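Local coordinates for gene product PA4716 (Pseudomonas aeruginosa, PDB 1U0K), which is of unknown function but belongs to the PhzF family and is probably an isomerase, a predicted epimerase, at residues A[32-40]-A[64-72]; A[217-225]-A[248-258]. One frame throughout, in Å; residues are numbered along the deposited sequence.

Contact 1. Residues A[32-40]-A[64-72]; sequences LDDAAMQAW and RIFTLEEEL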
loop_
_atom_site.group_PDB
_atom_site.type_symbol
_atom_site.label_atom_id
_atom_site.label_comp_id
_atom_site.label_asym_id
_atom_site.label_seq_id
_atom_site.Cartn_x
_atom_site.Cartn_y
_atom_site.Cartn_z
ATOM N N LEU A 32 22.145 2.005 2.522
ATOM C CA LEU A 32 21.025 1.663 3.410
ATOM C C LEU A 32 21.290 0.439 4.264
ATOM O O LEU A 32 21.761 -0.588 3.774
ATOM C CB LEU A 32 19.771 1.383 2.580
ATOM C CG LEU A 32 19.260 2.507 1.686
ATOM C CD1 LEU A 32 18.010 2.041 0.935
ATOM C CD2 LEU A 32 18.959 3.774 2.479
ATOM N N ASP A 33 20.943 0.518 5.543
ATOM C CA ASP A 33 20.915 -0.678 6.376
ATOM C C ASP A 33 19.568 -1.393 6.250
ATOM O O ASP A 33 18.667 -0.902 5.569
ATOM C CB ASP A 33 21.326 -0.383 7.832
ATOM C CG ASP A 33 20.358 0.512 8.582
ATOM O OD1 ASP A 33 19.221 0.748 8.124
ATOM O OD2 ASP A 33 20.669 1.017 9.692
ATOM N N ASP A 34 19.439 -2.557 6.878
ATOM C CA ASP A 34 18.232 -3.375 6.746
ATOM C C ASP A 34 16.975 -2.652 7.229
ATOM O O ASP A 34 15.921 -2.754 6.606
ATOM C CB ASP A 34 18.382 -4.683 7.515
ATOM C CG ASP A 34 19.465 -5.577 6.951
ATOM O OD1 ASP A 34 20.197 -5.165 6.024
ATOM O OD2 ASP A 34 19.629 -6.738 7.369
ATOM N N ALA A 35 17.095 -1.930 8.334
ATOM C CA ALA A 35 15.968 -1.177 8.871
ATOM C C ALA A 35 15.528 -0.135 7.859
ATOM O O ALA A 35 14.334 0.066 7.668
ATOM C CB ALA A 35 16.343 -0.504 10.187
ATOM N N ALA A 36 16.481 0.530 7.210
ATOM C CA ALA A 36 16.146 1.550 6.219
ATOM C C ALA A 36 15.474 0.955 4.985
ATOM O O ALA A 36 14.559 1.548 4.427
ATOM C CB ALA A 36 17.387 2.345 5.835
HETATM N N MSE A 37 15.903 -0.229 4.565
HETATM C CA MSE A 37 15.284 -0.901 3.434
HETATM C C MSE A 37 13.827 -1.247 3.770
HETATM O O MSE A 37 12.920 -0.988 2.978
HETATM C CB MSE A 37 16.062 -2.157 3.057
HETATM C CG MSE A 37 17.404 -1.842 2.445
HETATM SE SE MSE A 37 18.361 -3.485 2.045
HETATM C CE MSE A 37 20.153 -2.808 1.789
ATOM N N GLN A 38 13.583 -1.793 4.959
ATOM C CA GLN A 38 12.217 -2.095 5.364
ATOM C C GLN A 38 11.378 -0.830 5.472
ATOM O O GLN A 38 10.206 -0.835 5.083
ATOM C CB GLN A 38 12.177 -2.879 6.685
ATOM C CG GLN A 38 10.773 -3.278 7.124
ATOM C CD GLN A 38 10.096 -4.250 6.192
ATOM O OE1 GLN A 38 9.349 -3.851 5.275
ATOM N NE2 GLN A 38 10.358 -5.520 6.392
ATOM N N ALA A 39 11.968 0.240 5.981
ATOM C CA ALA A 39 11.250 1.502 6.159
ATOM C C ALA A 39 10.903 2.129 4.804
ATOM O O ALA A 39 9.814 2.668 4.644
ATOM C CB ALA A 39 12.039 2.464 7.021
ATOM N N TRP A 40 11.822 2.062 3.839
ATOM C CA TRP A 40 11.568 2.585 2.485
ATOM C C TRP A 40 10.505 1.755 1.783
ATOM O O TRP A 40 9.697 2.287 1.021
ATOM C CB TRP A 40 12.857 2.633 1.641
ATOM C CG TRP A 40 13.572 3.916 1.727
ATOM C CD1 TRP A 40 14.739 4.166 2.375
ATOM C CD2 TRP A 40 13.139 5.160 1.186
ATOM N NE1 TRP A 40 15.082 5.490 2.235
ATOM C CE2 TRP A 40 14.108 6.123 1.512
ATOM C CE3 TRP A 40 12.035 5.557 0.426
ATOM C CZ2 TRP A 40 14.001 7.459 1.113
ATOM C CZ3 TRP A 40 11.926 6.887 0.042
ATOM C CH2 TRP A 40 12.900 7.814 0.386
ATOM N N ARG A 64 17.973 -7.524 -2.407
ATOM C CA ARG A 64 17.201 -7.725 -1.197
ATOM C C ARG A 64 15.764 -7.341 -1.550
ATOM O O ARG A 64 15.532 -6.263 -2.104
ATOM C CB ARG A 64 17.708 -6.837 -0.057
ATOM C CG ARG A 64 19.194 -6.950 0.296
ATOM C CD ARG A 64 19.549 -8.149 1.123
ATOM N NE ARG A 64 18.925 -8.183 2.445
ATOM C CZ ARG A 64 19.361 -7.555 3.528
ATOM N NH1 ARG A 64 20.422 -6.761 3.498
ATOM N NH2 ARG A 64 18.705 -7.722 4.665
ATOM N N ILE A 65 14.825 -8.236 -1.264
ATOM C CA ILE A 65 13.412 -8.026 -1.568
ATOM C C ILE A 65 12.615 -7.977 -0.284
ATOM O O ILE A 65 12.761 -8.841 0.574
ATOM C CB ILE A 65 12.856 -9.151 -2.470
ATOM C CG1 ILE A 65 13.594 -9.215 -3.806
ATOM C CG2 ILE A 65 11.376 -8.954 -2.700
ATOM C CD1 ILE A 65 13.316 -10.483 -4.598
ATOM N N PHE A 66 11.780 -6.950 -0.149
ATOM C CA PHE A 66 10.918 -6.788 1.005
ATOM C C PHE A 66 9.472 -6.605 0.600
ATOM O O PHE A 66 9.168 -5.913 -0.374
ATOM C CB PHE A 66 11.315 -5.559 1.810
ATOM C CG PHE A 66 12.653 -5.665 2.478
ATOM C CD1 PHE A 66 13.813 -5.469 1.758
ATOM C CD2 PHE A 66 12.739 -5.918 3.840
ATOM C CE1 PHE A 66 15.045 -5.559 2.391
ATOM C CE2 PHE A 66 13.971 -6.014 4.470
ATOM C CZ PHE A 66 15.115 -5.836 3.744
ATOM N N THR A 67 8.579 -7.200 1.386
ATOM C CA THR A 67 7.184 -6.769 1.413
ATOM C C THR A 67 7.017 -5.761 2.542
ATOM O O THR A 67 7.948 -5.472 3.269
ATOM C CB THR A 67 6.214 -7.942 1.630
ATOM O OG1 THR A 67 6.402 -8.463 2.951
ATOM C CG2 THR A 67 6.464 -9.076 0.685
ATOM N N LEU A 68 5.806 -5.257 2.728
ATOM C CA LEU A 68 5.563 -4.351 3.835
ATOM C C LEU A 68 5.654 -5.083 5.171
ATOM O O LEU A 68 5.794 -4.443 6.205
ATOM C CB LEU A 68 4.214 -3.631 3.689
ATOM C CG LEU A 68 4.352 -2.306 2.942
ATOM C CD1 LEU A 68 4.516 -2.522 1.460
ATOM C CD2 LEU A 68 3.177 -1.390 3.208
ATOM N N GLU A 69 5.596 -6.413 5.145
ATOM C CA GLU A 69 5.660 -7.209 6.375
ATOM C C GLU A 69 7.078 -7.623 6.758
ATOM O O GLU A 69 7.443 -7.568 7.940
ATOM C CB GLU A 69 4.768 -8.449 6.237
ATOM C CG GLU A 69 3.282 -8.150 6.413
ATOM C CD GLU A 69 2.549 -7.830 5.125
ATOM O OE1 GLU A 69 3.188 -7.417 4.130
ATOM O OE2 GLU A 69 1.305 -7.989 5.114
ATOM N N GLU A 70 7.879 -8.029 5.778
ATOM C CA GLU A 70 9.139 -8.719 6.065
ATOM C C GLU A 70 10.022 -8.825 4.826
ATOM O O GLU A 70 9.569 -8.605 3.711
ATOM C CB GLU A 70 8.823 -10.141 6.550
ATOM C CG GLU A 70 8.220 -11.023 5.450
ATOM C CD GLU A 70 7.404 -12.190 5.972
ATOM O OE1 GLU A 70 6.421 -12.600 5.287
ATOM O OE2 GLU A 70 7.761 -12.693 7.058
ATOM N N GLU A 71 11.268 -9.235 5.028
ATOM C CA GLU A 71 12.134 -9.604 3.921
ATOM C C GLU A 71 11.739 -10.978 3.363
ATOM O O GLU A 71 11.413 -11.888 4.126
ATOM C CB GLU A 71 13.598 -9.607 4.363
ATOM C CG GLU A 71 14.529 -9.782 3.185
ATOM C CD GLU A 71 15.992 -9.703 3.551
ATOM O OE1 GLU A 71 16.304 -9.463 4.735
ATOM O OE2 GLU A 71 16.811 -9.873 2.631
ATOM N N LEU A 72 11.771 -11.107 2.039
ATOM C CA LEU A 72 11.543 -12.355 1.312
ATOM C C LEU A 72 12.706 -12.579 0.346
ATOM O O LEU A 72 12.626 -12.198 -0.833
ATOM C CB LEU A 72 10.244 -12.277 0.499
ATOM C CG LEU A 72 8.926 -12.331 1.270
ATOM C CD1 LEU A 72 7.798 -12.348 0.278
ATOM C CD2 LEU A 72 8.849 -13.532 2.187
#

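Contact 2. Residues A[217-225]-A[248-258]; sequences EDVATGSAA and QGRFLERPSRL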
loop_
_atom_site.group_PDB
_atom_site.type_symbol
_atom_site.label_atom_id
_atom_site.label_comp_id
_atom_site.label_asym_id
_atom_site.label_seq_id
_atom_site.Cartn_x
_atom_site.Cartn_y
_atom_site.Cartn_z
ATOM N N GLU A 217 -4.388 -8.119 -1.821
ATOM C CA GLU A 217 -4.215 -9.162 -2.819
ATOM C C GLU A 217 -3.082 -8.765 -3.746
ATOM O O GLU A 217 -2.989 -7.612 -4.154
ATOM C CB GLU A 217 -5.514 -9.363 -3.610
ATOM C CG GLU A 217 -5.517 -10.613 -4.477
ATOM C CD GLU A 217 -6.786 -10.775 -5.295
ATOM O OE1 GLU A 217 -7.778 -10.079 -4.993
ATOM O OE2 GLU A 217 -6.781 -11.597 -6.241
ATOM N N ASP A 218 -2.216 -9.721 -4.078
ATOM C CA ASP A 218 -1.103 -9.467 -4.983
ATOM C C ASP A 218 -1.619 -9.573 -6.411
ATOM O O ASP A 218 -2.374 -10.485 -6.724
ATOM C CB ASP A 218 0.017 -10.486 -4.729
ATOM C CG ASP A 218 1.360 -10.083 -5.344
ATOM O OD1 ASP A 218 1.610 -8.883 -5.608
ATOM O OD2 ASP A 218 2.253 -10.931 -5.574
ATOM N N VAL A 219 -1.206 -8.640 -7.260
ATOM C CA VAL A 219 -1.641 -8.581 -8.657
ATOM C C VAL A 219 -1.100 -9.766 -9.469
ATOM O O VAL A 219 -1.835 -10.389 -10.229
ATOM C CB VAL A 219 -1.196 -7.253 -9.319
ATOM C CG1 VAL A 219 -1.502 -7.244 -10.813
ATOM C CG2 VAL A 219 -1.850 -6.048 -8.617
ATOM N N ALA A 220 0.190 -10.064 -9.318
ATOM C CA ALA A 220 0.852 -11.070 -10.146
ATOM C C ALA A 220 2.141 -11.531 -9.472
ATOM O O ALA A 220 3.095 -10.764 -9.381
ATOM C CB ALA A 220 1.144 -10.507 -11.527
ATOM N N THR A 221 2.165 -12.790 -9.030
ATOM C CA THR A 221 3.174 -13.296 -8.109
ATOM C C THR A 221 4.187 -14.184 -8.831
ATOM O O THR A 221 3.933 -15.364 -9.066
ATOM C CB THR A 221 2.471 -14.086 -6.984
ATOM O OG1 THR A 221 1.418 -13.288 -6.417
ATOM C CG2 THR A 221 3.393 -14.366 -5.816
ATOM N N GLY A 222 5.339 -13.618 -9.176
ATOM C CA GLY A 222 6.370 -14.364 -9.880
ATOM C C GLY A 222 6.936 -15.524 -9.077
ATOM O O GLY A 222 7.363 -16.536 -9.653
ATOM N N SER A 223 6.932 -15.393 -7.752
ATOM C CA SER A 223 7.483 -16.422 -6.873
ATOM C C SER A 223 6.571 -17.656 -6.808
ATOM O O SER A 223 7.045 -18.747 -6.478
ATOM C CB SER A 223 7.768 -15.875 -5.468
ATOM O OG SER A 223 6.634 -15.237 -4.903
ATOM N N ALA A 224 5.285 -17.464 -7.107
ATOM C CA ALA A 224 4.305 -18.564 -7.196
ATOM C C ALA A 224 4.156 -19.090 -8.620
ATOM O O ALA A 224 3.742 -20.235 -8.819
ATOM C CB ALA A 224 2.941 -18.113 -6.685
ATOM N N ALA A 225 4.486 -18.266 -9.609
ATOM C CA ALA A 225 4.322 -18.624 -11.008
ATOM C C ALA A 225 5.176 -19.830 -11.373
ATOM O O ALA A 225 4.733 -20.700 -12.123
ATOM C CB ALA A 225 4.666 -17.436 -11.901
ATOM N N GLN A 248 -3.375 -13.700 -13.528
ATOM C CA GLN A 248 -3.563 -13.213 -12.165
ATOM C C GLN A 248 -3.908 -11.733 -12.200
ATOM O O GLN A 248 -3.472 -11.011 -13.094
ATOM C CB GLN A 248 -2.298 -13.429 -11.330
ATOM C CG GLN A 248 -2.541 -13.455 -9.819
ATOM C CD GLN A 248 -1.265 -13.668 -9.020
ATOM O OE1 GLN A 248 -0.412 -14.465 -9.412
ATOM N NE2 GLN A 248 -1.126 -12.950 -7.899
ATOM N N GLY A 249 -4.696 -11.289 -11.229
ATOM C CA GLY A 249 -4.923 -9.870 -11.013
ATOM C C GLY A 249 -6.259 -9.306 -11.459
ATOM O O GLY A 249 -6.536 -8.134 -11.205
ATOM N N ARG A 250 -7.102 -10.118 -12.085
ATOM C CA ARG A 250 -8.339 -9.594 -12.668
ATOM C C ARG A 250 -9.356 -9.143 -11.614
ATOM O O ARG A 250 -10.151 -8.245 -11.875
ATOM C CB ARG A 250 -8.945 -10.589 -13.671
ATOM C CG ARG A 250 -9.921 -11.613 -13.125
ATOM C CD ARG A 250 -10.620 -12.404 -14.231
ATOM N NE ARG A 250 -11.049 -13.731 -13.794
ATOM C CZ ARG A 250 -12.186 -13.988 -13.148
ATOM N NH1 ARG A 250 -13.052 -13.020 -12.859
ATOM N NH2 ARG A 250 -12.463 -15.236 -12.796
ATOM N N PHE A 251 -9.316 -9.750 -10.428
ATOM C CA PHE A 251 -10.193 -9.348 -9.320
ATOM C C PHE A 251 -9.761 -8.025 -8.672
ATOM O O PHE A 251 -10.489 -7.462 -7.855
ATOM C CB PHE A 251 -10.266 -10.452 -8.262
ATOM C CG PHE A 251 -10.844 -11.745 -8.774
ATOM C CD1 PHE A 251 -10.013 -12.769 -9.208
ATOM C CD2 PHE A 251 -12.221 -11.931 -8.838
ATOM C CE1 PHE A 251 -10.540 -13.958 -9.693
ATOM C CE2 PHE A 251 -12.753 -13.121 -9.320
ATOM C CZ PHE A 251 -11.912 -14.136 -9.745
ATOM N N LEU A 252 -8.568 -7.549 -9.025
ATOM C CA LEU A 252 -8.091 -6.214 -8.652
ATOM C C LEU A 252 -8.184 -5.218 -9.812
ATOM O O LEU A 252 -7.622 -4.121 -9.742
ATOM C CB LEU A 252 -6.632 -6.300 -8.202
ATOM C CG LEU A 252 -6.397 -7.050 -6.900
ATOM C CD1 LEU A 252 -4.961 -7.542 -6.844
ATOM C CD2 LEU A 252 -6.725 -6.151 -5.711
ATOM N N GLU A 253 -8.880 -5.610 -10.880
ATOM C CA GLU A 253 -8.971 -4.823 -12.110
ATOM C C GLU A 253 -7.595 -4.515 -12.729
ATOM O O GLU A 253 -7.407 -3.497 -13.401
ATOM C CB GLU A 253 -9.794 -3.547 -11.873
ATOM C CG GLU A 253 -11.255 -3.706 -12.265
ATOM C CD GLU A 253 -11.964 -4.780 -11.468
ATOM O OE1 GLU A 253 -12.322 -4.523 -10.298
ATOM O OE2 GLU A 253 -12.165 -5.887 -12.013
ATOM N N ARG A 254 -6.648 -5.425 -12.503
ATOM C CA ARG A 254 -5.321 -5.368 -13.111
ATOM C C ARG A 254 -4.962 -6.745 -13.679
ATOM O O ARG A 254 -3.989 -7.373 -13.250
ATOM C CB ARG A 254 -4.280 -4.902 -12.082
ATOM C CG ARG A 254 -4.301 -3.390 -11.874
ATOM C CD ARG A 254 -3.443 -2.892 -10.733
ATOM N NE ARG A 254 -2.087 -2.544 -11.170
ATOM C CZ ARG A 254 -1.717 -1.367 -11.688
ATOM N NH1 ARG A 254 -2.581 -0.372 -11.828
ATOM N NH2 ARG A 254 -0.450 -1.176 -12.043
ATOM N N PRO A 255 -5.742 -7.207 -14.659
ATOM C CA PRO A 255 -5.495 -8.515 -15.267
ATOM C C PRO A 255 -4.115 -8.528 -15.906
ATOM O O PRO A 255 -3.737 -7.584 -16.603
ATOM C CB PRO A 255 -6.606 -8.639 -16.315
ATOM C CG PRO A 255 -7.008 -7.241 -16.611
ATOM C CD PRO A 255 -6.874 -6.519 -15.299
ATOM N N SER A 256 -3.368 -9.586 -15.631
ATOM C CA SER A 256 -1.962 -9.677 -15.999
ATOM C C SER A 256 -1.660 -11.068 -16.528
ATOM O O SER A 256 -2.324 -12.041 -16.161
ATOM C CB SER A 256 -1.069 -9.395 -14.790
ATOM O OG SER A 256 -1.413 -8.164 -14.175
ATOM N N ARG A 257 -0.646 -11.142 -17.378
ATOM C CA ARG A 257 -0.212 -12.388 -17.991
ATOM C C ARG A 257 1.226 -12.669 -17.595
ATOM O O ARG A 257 2.099 -11.810 -17.737
ATOM C CB ARG A 257 -0.320 -12.292 -19.507
ATOM C CG ARG A 257 -1.734 -12.095 -20.005
ATOM C CD ARG A 257 -1.847 -11.988 -21.513
ATOM N NE ARG A 257 -1.456 -10.664 -22.000
ATOM C CZ ARG A 257 -2.194 -9.556 -21.893
ATOM N NH1 ARG A 257 -3.391 -9.577 -21.309
ATOM N NH2 ARG A 257 -1.729 -8.405 -22.371
ATOM N N LEU A 258 1.457 -13.869 -17.082
ATOM C CA LEU A 258 2.769 -14.307 -16.645
ATOM C C LEU A 258 3.170 -15.454 -17.567
ATOM O O LEU A 258 2.477 -16.473 -17.629
ATOM C CB LEU A 258 2.723 -14.784 -15.191
ATOM C CG LEU A 258 2.240 -13.800 -14.115
ATOM C CD1 LEU A 258 0.714 -13.737 -14.014
ATOM C CD2 LEU A 258 2.826 -14.158 -12.759
HETATM O O HOH W 1 -6.988 -11.203 -8.904
#

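Contact 1. Residues A[32-40]-A[64-72]
Arg64, on strand 60-67, reaches across to Asp34 in the first turn of helix 34-44 and can be traced atom by atom. CB and CG both touch the selenium of Met37, a selenomethionine, with SE of Met37 4.0 Å from CG of Arg64. Bends at chi2 (-79°) and chi3 (-63°) then fold the chain back, so that this same selenium lies over one face of the guanidinium group. NE of Arg64 gives a nearly straight bond to Glu71 OE2 (2.7 Å), and NH2 meets Glu71 OE1, a side-on grip close to the guanidinium plane. Towards the helix the same group acts end-on: NH1 of Arg64 donates to Asp34 OD1 and its NH2 to Asp34 OD2, each at 3.0 Å. Both approach from above the Asp34 carboxylate, whose plane stands 75° to that of the guanidinium. Two carboxylates thus fix its rotation and probably share its charge.

Deeper in, CB of Met37 packs 3.6 Å from CE1 of Phe66, with SE of Met37 beside the ring in an oblique Met-aromatic contact. The amide of Gln38 stands almost upright to that ring, CD of Gln38 lying 3.9 Å from CD2 of Phe66. Beyond Phe66, Thr67 OG1 accepts from Glu69 N and Glu70 N, closing an ST turn and ST motif at the end of a helix-on-sheet contact bound at its margin by the Asp34-Arg64-Glu71 salt-bridge network.

Contact 2. Residues A[217-225]-A[248-258]
In the plane of its amide, Gln248 directs NE2 at Thr221 OG1 (3.0 Å, 174°); a second bond from NE2 of Gln248 goes to O of Asp218 (3.0 Å), which it meets from above the carbonyl plane. Thr221 N donates to Gln248 OE1 at 3.1 Å, and Tyr198 OH also bonds this oxygen, so both ends of the buried amide are occupied. Among the other flat groups, the Phe251 ring has Arg250 CG over one face and a water at its edge, while Val219 CG2 lies at the edge of the Arg254 guanidinium.

Gln248 runs out fully extended (chi2 180°), passing along the Val219 carbonyl to reach the turn before helix 222-234. Thr221 OG1 donates a hydrogen bond to Asp218 OD2 at 2.6 Å, so its oxygen can accept from the amide. At the other end Leu252 CD1 presses on O of Glu217 (3.3 Å) and on its CB. The Glu217 carboxylate pairs with Arg208 and, through the water, with Phe251 N. Val219 CG1 sits 3.5 Å from both O of Arg254 and OG of Ser256.

The loop 249-255 joins strands 244-248 and 256-262 and is drawn in on Gly249 O, which takes Leu252 N and Arg254 N from opposite faces. Arg254 continues to Gly20 O and to Glu43 of the second subunit. Beyond it, Ala220 and Ala225 close on Leu258, seating the start of helix 222-234 against strand 256-262.

In the fold
Contact 1 and contact 2 follow one another along the chain, with centres 22 Å apart and nearest atoms about 6 Å apart, so they do not touch. What they share is the neighbourhood of Glu48, the predicted active-site residue: its side chain is about 4 Å from that of Thr67 in contact 1 and about 5 Å from that of Asp218 in contact 2. Thr67 and the loop leading into helix 222-234 thus both lie close to the predicted active-site residue. The dimer brings in a second relation, since Glu43 of the second subunit, which pairs with Arg254 in contact 2, belongs to that subunit's copy of helix 34-44.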